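Side-chain contacts in SxtG (Microseira wollei, PDB 6U1R), which transfers an amidino group as a step of saxitoxin biosynthesis, probably through a covalent amidino-cysteine intermediate: residues Ile255-Cys259 / Pro260-His264; Leu263-Asp266 / Thr267-Pro271; Asn287-Pro290 / Lys291-Ser295. One frame throughout, in Å; residues are numbered along the deposited sequence.

Interaction 1: residues Ile255-Cys259 / Pro260-His264; sequences IESQC and PEALH
Ser257 OG, which touches the methyl of Ala262 across the contact, accepts a nearly straight hydrogen bond from Cys259 N at 3.0 Å (N-H...O 164°). Because the donor is two residues on, this is an ST turn. The serine OG lies anti to the serine nitrogen, on the side of the carbonyl carbon, and from there it reaches forward along the chain to the amide. The ST turn runs straight into a type I beta turn, Cys259 to Ala262, with Pro260 and Glu261 at its corners. The closing bond, Ala262 N to Cys259 O, is weak: 3.2 Å, bent to 132°. Both turns belong to the loop that carries the chain from strand 251-255 to His264, a predicted active-site residue, and on to strand 269-273. Outside them, His232 grips the beta turn, its NE2 bonding Pro260 O while its backbone pairs with that of Ala262. Cys259 SG lies beside the turn, 3.5 Å from Glu261 N. Glu261 bends sharply at its second torsion and curls its carboxylate back, bringing OE1 to 3.6 Å from Cys259 SG. Ala262 CB lies 3.4 Å from Cys259 O and also comes near Ser257 OG. The pyrrolidine ring of Pro260 brings CD to 3.2 Å from Gln258 O.

Interaction 2: residues Leu263-Asp266 / Thr267-Pro271; sequences LHID and TTLMP
Ile265 O takes two backbone N-H groups from the chain that follows it. Thr268 N donates at 2.8 Å from well above the carbonyl plane, and Leu269 N at 3.0 Å from almost straight ahead, along the C=O axis. Thr268 keeps its hydroxyl beside its own nitrogen (chi1 -62°), which aims OG1 at a water 2.6 Å away. That water also donates to His264 O at 2.7 Å and accepts from Thr267 N at 2.9 Å, so it bridges His264 to both threonines. Thr268 CB itself rests 3.3 Å from Ile265 O, and the side chains of Ile265 and Thr268 cross at about a right angle. Ile265 CG1 continues to Leu269 CB, at 4.2 Å. Asp266 holds its carboxylate between its own nitrogen and carbonyl carbon, the crowded position (chi1 51°), and shows a methylene to Met270. Bent at both its second and third torsions, Met270 folds its thioether back, and SD settles 3.5 Å from Asp266 CB. The polar end of Asp266 points elsewhere: OD2 bonds His367 ND1, and the side chain comes close to Cys368. His264, likewise, sends NE2 to Asp215 OD2. This loop thus contributes to a predicted Cys-His-Asp active site, formed by Cys368, His264 and Asp215, as in the AGAT-like amidinotransferases.

Interaction 3: residues Asn287-Pro290 / Lys291-Ser295; sequences NKLP and KILKS
Leu293 folds back over Pro290, the two side chains lying alongside and pointing the same way. Their backbones are joined too: Leu293 N donates to Pro290 O at 3.2 Å (N-H...O 154°), with the nitrogen raised 46° out of the carbonyl plane. Followed outward, the leucine side chain begins with CB 3.6 Å from Pro290 O. With chi1 at -73°, CG turns to the side of the leucine's own nitrogen and stays near the same oxygen, at 4.0 Å. The branch CD1 then slides past the carbonyl onto the proline ring, reaching Pro290 CD at 4.1 Å. The same methyl meets Leu289 CB at 4.2 Å, so one branch spans two successive residues. Beyond the two segments, Leu293 packs on Phe227 of strand 225-229 and on Phe383, the last residue of the chain. The Pro290 O to Leu293 N bond spans three residues, and the next one, Lys294 N to Lys291 O at 2.9 Å, repeats the spacing, as befits the 3-10 segment 291-295. Pro290 itself is still extended and stands directly before that segment, in the connection between the parallel neighbours 276-279 and 297-300 of a mixed sheet. Ile292 touches another atom of the ring: CG2 lies 4.0 Å from Pro290 CB. Its CG1 lies anti to the isoleucine nitrogen, and the side chain as a whole packs against Phe227 and His253. Lys291 sets CB and CG against the carbonyl carbon of Pro290, while the rest of this exposed side chain lies at the surface. At the end of the 3-10 segment, Ser295 OG is bonded to the carbonyl of Phe383.

Interactions 1 and 2 overlap along the chain, sharing Leu263 and His264, and have centres about 9 Å apart. Ile255, at the start of interaction 1, joins all three: its CD1 packs 3.8 Å from Ile265 CD1 of interaction 2, and its CG2 lies 3.8 Å from Pro290 CD of interaction 3. Phe283 is a further common neighbour, touched by Cys259 and by Thr268. The predicted active site lies on the side of interaction 2, where the side chain of His264 is about 3 Å from that of Asp215. In interaction 1, Ala262 is about 11 Å from Asp215, side chain to side chain. Interaction 3, about 16 Å from interaction 2 between centres, lies away from that site.

Interaction 1: residues Ile255-Cys259 / Pro260-His264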
loop_
_atom_site.group_PDB
_atom_site.type_symbol
_atom_site.label_atom_id
_atom_site.label_comp_id
_atom_site.label_asym_id
_atom_site.label_seq_id
_atom_site.Cartn_x
_atom_site.Cartn_y
_atom_site.Cartn_z
ATOM N N ILE A 255 5.716 -15.147 -18.420
ATOM C CA ILE A 255 6.219 -16.436 -18.881
ATOM C C ILE A 255 5.488 -17.550 -18.141
ATOM O O ILE A 255 4.927 -17.345 -17.064
ATOM C CB ILE A 255 7.742 -16.588 -18.691
ATOM C CG1 ILE A 255 8.095 -16.718 -17.206
ATOM C CG2 ILE A 255 8.491 -15.424 -19.337
ATOM C CD1 ILE A 255 9.396 -17.392 -16.952
ATOM N N GLU A 256 5.545 -18.756 -18.709
ATOM C CA GLU A 256 5.034 -19.967 -18.071
ATOM C C GLU A 256 6.198 -20.754 -17.479
ATOM O O GLU A 256 7.113 -21.138 -18.208
ATOM C CB GLU A 256 4.280 -20.827 -19.087
ATOM C CG GLU A 256 3.165 -20.079 -19.825
ATOM C CD GLU A 256 2.001 -19.706 -18.924
ATOM O OE1 GLU A 256 1.671 -20.505 -18.022
ATOM O OE2 GLU A 256 1.414 -18.611 -19.118
ATOM N N SER A 257 6.184 -20.964 -16.159
ATOM C CA SER A 257 7.170 -21.829 -15.518
ATOM C C SER A 257 6.670 -23.267 -15.501
ATOM O O SER A 257 5.485 -23.521 -15.275
ATOM C CB SER A 257 7.459 -21.389 -14.083
ATOM O OG SER A 257 8.408 -22.259 -13.474
ATOM N N GLN A 258 7.583 -24.198 -15.737
ATOM C CA GLN A 258 7.338 -25.621 -15.554
ATOM C C GLN A 258 7.686 -26.106 -14.147
ATOM O O GLN A 258 7.583 -27.308 -13.883
ATOM C CB GLN A 258 8.143 -26.413 -16.590
ATOM C CG GLN A 258 7.711 -26.132 -18.036
ATOM C CD GLN A 258 8.680 -26.703 -19.072
ATOM O OE1 GLN A 258 9.885 -26.832 -18.826
ATOM N NE2 GLN A 258 8.154 -27.036 -20.239
ATOM N N CYS A 259 8.113 -25.215 -13.246
ATOM C CA CYS A 259 8.456 -25.618 -11.881
ATOM C C CYS A 259 7.182 -25.721 -11.054
ATOM O O CYS A 259 6.518 -24.705 -10.848
ATOM C CB CYS A 259 9.387 -24.602 -11.225
ATOM S SG CYS A 259 9.755 -24.995 -9.479
ATOM N N PRO A 260 6.804 -26.908 -10.566
ATOM C CA PRO A 260 5.560 -27.005 -9.783
ATOM C C PRO A 260 5.609 -26.267 -8.458
ATOM O O PRO A 260 4.541 -25.969 -7.898
ATOM C CB PRO A 260 5.400 -28.524 -9.552
ATOM C CG PRO A 260 6.274 -29.169 -10.585
ATOM C CD PRO A 260 7.420 -28.227 -10.782
ATOM N N GLU A 261 6.811 -26.004 -7.945
ATOM C CA GLU A 261 7.078 -25.321 -6.684
ATOM C C GLU A 261 7.291 -23.808 -6.860
ATOM O O GLU A 261 7.843 -23.166 -5.957
ATOM C CB GLU A 261 8.327 -25.929 -6.030
ATOM C CG GLU A 261 8.210 -27.424 -5.685
ATOM C CD GLU A 261 8.544 -28.353 -6.839
ATOM O OE1 GLU A 261 9.444 -28.019 -7.635
ATOM O OE2 GLU A 261 7.928 -29.436 -6.931
ATOM N N ALA A 262 6.904 -23.255 -8.012
ATOM C CA ALA A 262 7.374 -21.937 -8.428
ATOM C C ALA A 262 7.075 -20.881 -7.378
ATOM O O ALA A 262 5.939 -20.745 -6.913
ATOM C CB ALA A 262 6.740 -21.533 -9.760
ATOM N N LEU A 263 8.114 -20.102 -7.042
ATOM C CA LEU A 263 8.007 -19.000 -6.095
ATOM C C LEU A 263 9.257 -18.143 -6.326
ATOM O O LEU A 263 10.357 -18.535 -5.926
ATOM C CB LEU A 263 7.909 -19.513 -4.664
ATOM C CG LEU A 263 7.783 -18.581 -3.453
ATOM C CD1 LEU A 263 7.335 -17.196 -3.752
ATOM C CD2 LEU A 263 6.801 -19.207 -2.463
ATOM N N HIS A 264 9.076 -17.035 -7.041
ATOM C CA HIS A 264 10.115 -16.109 -7.491
ATOM C C HIS A 264 10.738 -16.593 -8.795
ATOM O O HIS A 264 10.834 -17.799 -9.045
ATOM C CB HIS A 264 11.177 -15.867 -6.405
ATOM C CG HIS A 264 10.582 -15.380 -5.123
ATOM N ND1 HIS A 264 11.131 -15.646 -3.887
ATOM C CD2 HIS A 264 9.449 -14.673 -4.889
ATOM C CE1 HIS A 264 10.355 -15.134 -2.946
ATOM N NE2 HIS A 264 9.341 -14.519 -3.528
#

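Interaction 2: residues Leu263-Asp266 / Thr267-Pro271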
loop_
_atom_site.group_PDB
_atom_site.type_symbol
_atom_site.label_atom_id
_atom_site.label_comp_id
_atom_site.label_asym_id
_atom_site.label_seq_id
_atom_site.Cartn_x
_atom_site.Cartn_y
_atom_site.Cartn_z
ATOM N N LEU A 263 8.114 -20.102 -7.042
ATOM C CA LEU A 263 8.007 -19.000 -6.095
ATOM C C LEU A 263 9.257 -18.143 -6.326
ATOM O O LEU A 263 10.357 -18.535 -5.926
ATOM C CB LEU A 263 7.909 -19.513 -4.664
ATOM C CG LEU A 263 7.783 -18.581 -3.453
ATOM C CD1 LEU A 263 7.335 -17.196 -3.752
ATOM C CD2 LEU A 263 6.801 -19.207 -2.463
ATOM N N HIS A 264 9.076 -17.035 -7.041
ATOM C CA HIS A 264 10.115 -16.109 -7.491
ATOM C C HIS A 264 10.738 -16.593 -8.795
ATOM O O HIS A 264 10.834 -17.799 -9.045
ATOM C CB HIS A 264 11.177 -15.867 -6.405
ATOM C CG HIS A 264 10.582 -15.380 -5.123
ATOM N ND1 HIS A 264 11.131 -15.646 -3.887
ATOM C CD2 HIS A 264 9.449 -14.673 -4.889
ATOM C CE1 HIS A 264 10.355 -15.134 -2.946
ATOM N NE2 HIS A 264 9.341 -14.519 -3.528
ATOM N N ILE A 265 11.083 -15.637 -9.658
ATOM C CA ILE A 265 11.517 -15.922 -11.026
ATOM C C ILE A 265 13.042 -15.901 -11.180
ATOM O O ILE A 265 13.555 -16.270 -12.258
ATOM C CB ILE A 265 10.840 -14.925 -11.998
ATOM C CG1 ILE A 265 10.714 -15.495 -13.426
ATOM C CG2 ILE A 265 11.546 -13.541 -11.989
ATOM C CD1 ILE A 265 9.846 -14.607 -14.371
ATOM N N ASP A 266 13.786 -15.504 -10.145
ATOM C CA ASP A 266 15.201 -15.206 -10.317
ATOM C C ASP A 266 16.106 -16.434 -10.109
ATOM O O ASP A 266 17.313 -16.280 -9.880
ATOM C CB ASP A 266 15.624 -13.994 -9.450
ATOM C CG ASP A 266 15.220 -14.066 -7.980
ATOM O OD1 ASP A 266 14.435 -14.935 -7.570
ATOM O OD2 ASP A 266 15.702 -13.166 -7.212
ATOM N N THR A 267 15.554 -17.648 -10.246
ATOM C CA THR A 267 16.318 -18.825 -10.649
ATOM C C THR A 267 15.777 -19.425 -11.943
ATOM O O THR A 267 16.167 -20.544 -12.305
ATOM C CB THR A 267 16.343 -19.912 -9.559
ATOM O OG1 THR A 267 15.027 -20.382 -9.279
ATOM C CG2 THR A 267 16.968 -19.401 -8.289
ATOM N N THR A 268 14.926 -18.690 -12.669
ATOM C CA THR A 268 14.258 -19.163 -13.879
ATOM C C THR A 268 14.638 -18.346 -15.102
ATOM O O THR A 268 15.022 -18.924 -16.144
ATOM C CB THR A 268 12.725 -19.134 -13.677
ATOM O OG1 THR A 268 12.339 -20.027 -12.612
ATOM C CG2 THR A 268 11.974 -19.506 -14.966
ATOM N N LEU A 269 14.560 -17.014 -14.999
ATOM C CA LEU A 269 14.752 -16.097 -16.123
ATOM C C LEU A 269 15.540 -14.909 -15.587
ATOM O O LEU A 269 14.997 -14.122 -14.800
ATOM C CB LEU A 269 13.399 -15.658 -16.687
ATOM C CG LEU A 269 13.398 -14.960 -18.045
ATOM C CD1 LEU A 269 13.545 -15.950 -19.190
ATOM C CD2 LEU A 269 12.146 -14.125 -18.201
ATOM N N MET A 270 16.796 -14.764 -16.012
ATOM C CA MET A 270 17.696 -13.742 -15.473
ATOM C C MET A 270 18.353 -12.930 -16.588
ATOM O O MET A 270 19.353 -13.367 -17.187
ATOM C CB MET A 270 18.743 -14.379 -14.576
ATOM C CG MET A 270 18.111 -14.863 -13.260
ATOM S SD MET A 270 17.595 -13.445 -12.278
ATOM C CE MET A 270 19.125 -13.133 -11.358
ATOM N N PRO A 271 17.843 -11.735 -16.867
ATOM C CA PRO A 271 18.550 -10.814 -17.767
ATOM C C PRO A 271 19.920 -10.477 -17.199
ATOM O O PRO A 271 20.048 -10.104 -16.030
ATOM C CB PRO A 271 17.634 -9.579 -17.806
ATOM C CG PRO A 271 16.297 -10.075 -17.307
ATOM C CD PRO A 271 16.598 -11.159 -16.338
HETATM O O HOH W 1 12.975 -18.940 -10.291
#

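Interaction 3: residues Asn287-Pro290 / Lys291-Ser295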
loop_
_atom_site.group_PDB
_atom_site.type_symbol
_atom_site.label_atom_id
_atom_site.label_comp_id
_atom_site.label_asym_id
_atom_site.label_seq_id
_atom_site.Cartn_x
_atom_site.Cartn_y
_atom_site.Cartn_z
ATOM N N ASN A 287 10.892 -22.704 -26.434
ATOM C CA ASN A 287 10.062 -22.544 -27.621
ATOM C C ASN A 287 8.714 -21.911 -27.317
ATOM O O ASN A 287 8.008 -21.523 -28.253
ATOM C CB ASN A 287 9.860 -23.903 -28.300
ATOM C CG ASN A 287 11.152 -24.479 -28.836
ATOM O OD1 ASN A 287 11.506 -25.626 -28.544
ATOM N ND2 ASN A 287 11.871 -23.684 -29.620
ATOM N N LYS A 288 8.346 -21.781 -26.042
ATOM C CA LYS A 288 7.100 -21.136 -25.658
ATOM C C LYS A 288 7.333 -19.786 -24.985
ATOM O O LYS A 288 6.389 -19.197 -24.444
ATOM C CB LYS A 288 6.299 -22.072 -24.748
ATOM C CG LYS A 288 6.046 -23.440 -25.404
ATOM C CD LYS A 288 5.000 -24.261 -24.655
ATOM C CE LYS A 288 4.646 -25.543 -25.413
ATOM N NZ LYS A 288 3.800 -26.456 -24.586
ATOM N N LEU A 289 8.562 -19.282 -25.014
ATOM C CA LEU A 289 8.857 -17.991 -24.407
ATOM C C LEU A 289 8.194 -16.863 -25.196
ATOM O O LEU A 289 7.989 -16.986 -26.405
ATOM C CB LEU A 289 10.359 -17.755 -24.370
ATOM C CG LEU A 289 11.169 -18.461 -23.288
ATOM C CD1 LEU A 289 12.660 -18.270 -23.551
ATOM C CD2 LEU A 289 10.779 -17.945 -21.903
ATOM N N PRO A 290 7.868 -15.747 -24.542
ATOM C CA PRO A 290 7.306 -14.602 -25.271
ATOM C C PRO A 290 8.130 -14.277 -26.510
ATOM O O PRO A 290 9.358 -14.343 -26.496
ATOM C CB PRO A 290 7.356 -13.472 -24.243
ATOM C CG PRO A 290 7.278 -14.175 -22.919
ATOM C CD PRO A 290 8.041 -15.461 -23.105
ATOM N N LYS A 291 7.444 -13.930 -27.602
ATOM C CA LYS A 291 8.143 -13.757 -28.871
ATOM C C LYS A 291 9.089 -12.562 -28.858
ATOM O O LYS A 291 10.050 -12.542 -29.634
ATOM C CB LYS A 291 7.126 -13.614 -30.004
ATOM C CG LYS A 291 6.159 -14.792 -30.080
ATOM C CD LYS A 291 5.888 -15.203 -31.521
ATOM C CE LYS A 291 5.175 -16.544 -31.586
ATOM N NZ LYS A 291 5.022 -17.022 -32.991
ATOM N N ILE A 292 8.850 -11.575 -27.991
ATOM C CA ILE A 292 9.729 -10.406 -27.916
ATOM C C ILE A 292 11.174 -10.822 -27.658
ATOM O O ILE A 292 12.121 -10.153 -28.099
ATOM C CB ILE A 292 9.196 -9.446 -26.831
ATOM C CG1 ILE A 292 10.021 -8.160 -26.784
ATOM C CG2 ILE A 292 9.156 -10.159 -25.455
ATOM C CD1 ILE A 292 9.560 -7.179 -25.690
ATOM N N LEU A 293 11.376 -11.941 -26.970
ATOM C CA LEU A 293 12.732 -12.382 -26.677
ATOM C C LEU A 293 13.489 -12.886 -27.901
ATOM O O LEU A 293 14.692 -13.134 -27.788
ATOM C CB LEU A 293 12.681 -13.459 -25.598
ATOM C CG LEU A 293 12.340 -12.894 -24.215
ATOM C CD1 LEU A 293 11.837 -13.984 -23.288
ATOM C CD2 LEU A 293 13.550 -12.249 -23.612
ATOM N N LYS A 294 12.853 -12.983 -29.077
ATOM C CA LYS A 294 13.523 -13.547 -30.245
ATOM C C LYS A 294 14.749 -12.746 -30.668
ATOM O O LYS A 294 15.671 -13.313 -31.259
ATOM C CB LYS A 294 12.550 -13.649 -31.427
ATOM C CG LYS A 294 11.483 -14.724 -31.274
ATOM C CD LYS A 294 12.097 -16.115 -31.158
ATOM C CE LYS A 294 11.034 -17.205 -31.263
ATOM N NZ LYS A 294 11.642 -18.564 -31.317
ATOM N N SER A 295 14.784 -11.442 -30.396
ATOM C CA SER A 295 15.931 -10.622 -30.770
ATOM C C SER A 295 17.128 -10.773 -29.830
ATOM O O SER A 295 18.219 -10.274 -30.152
ATOM C CB SER A 295 15.514 -9.154 -30.816
ATOM O OG SER A 295 15.116 -8.731 -29.536
#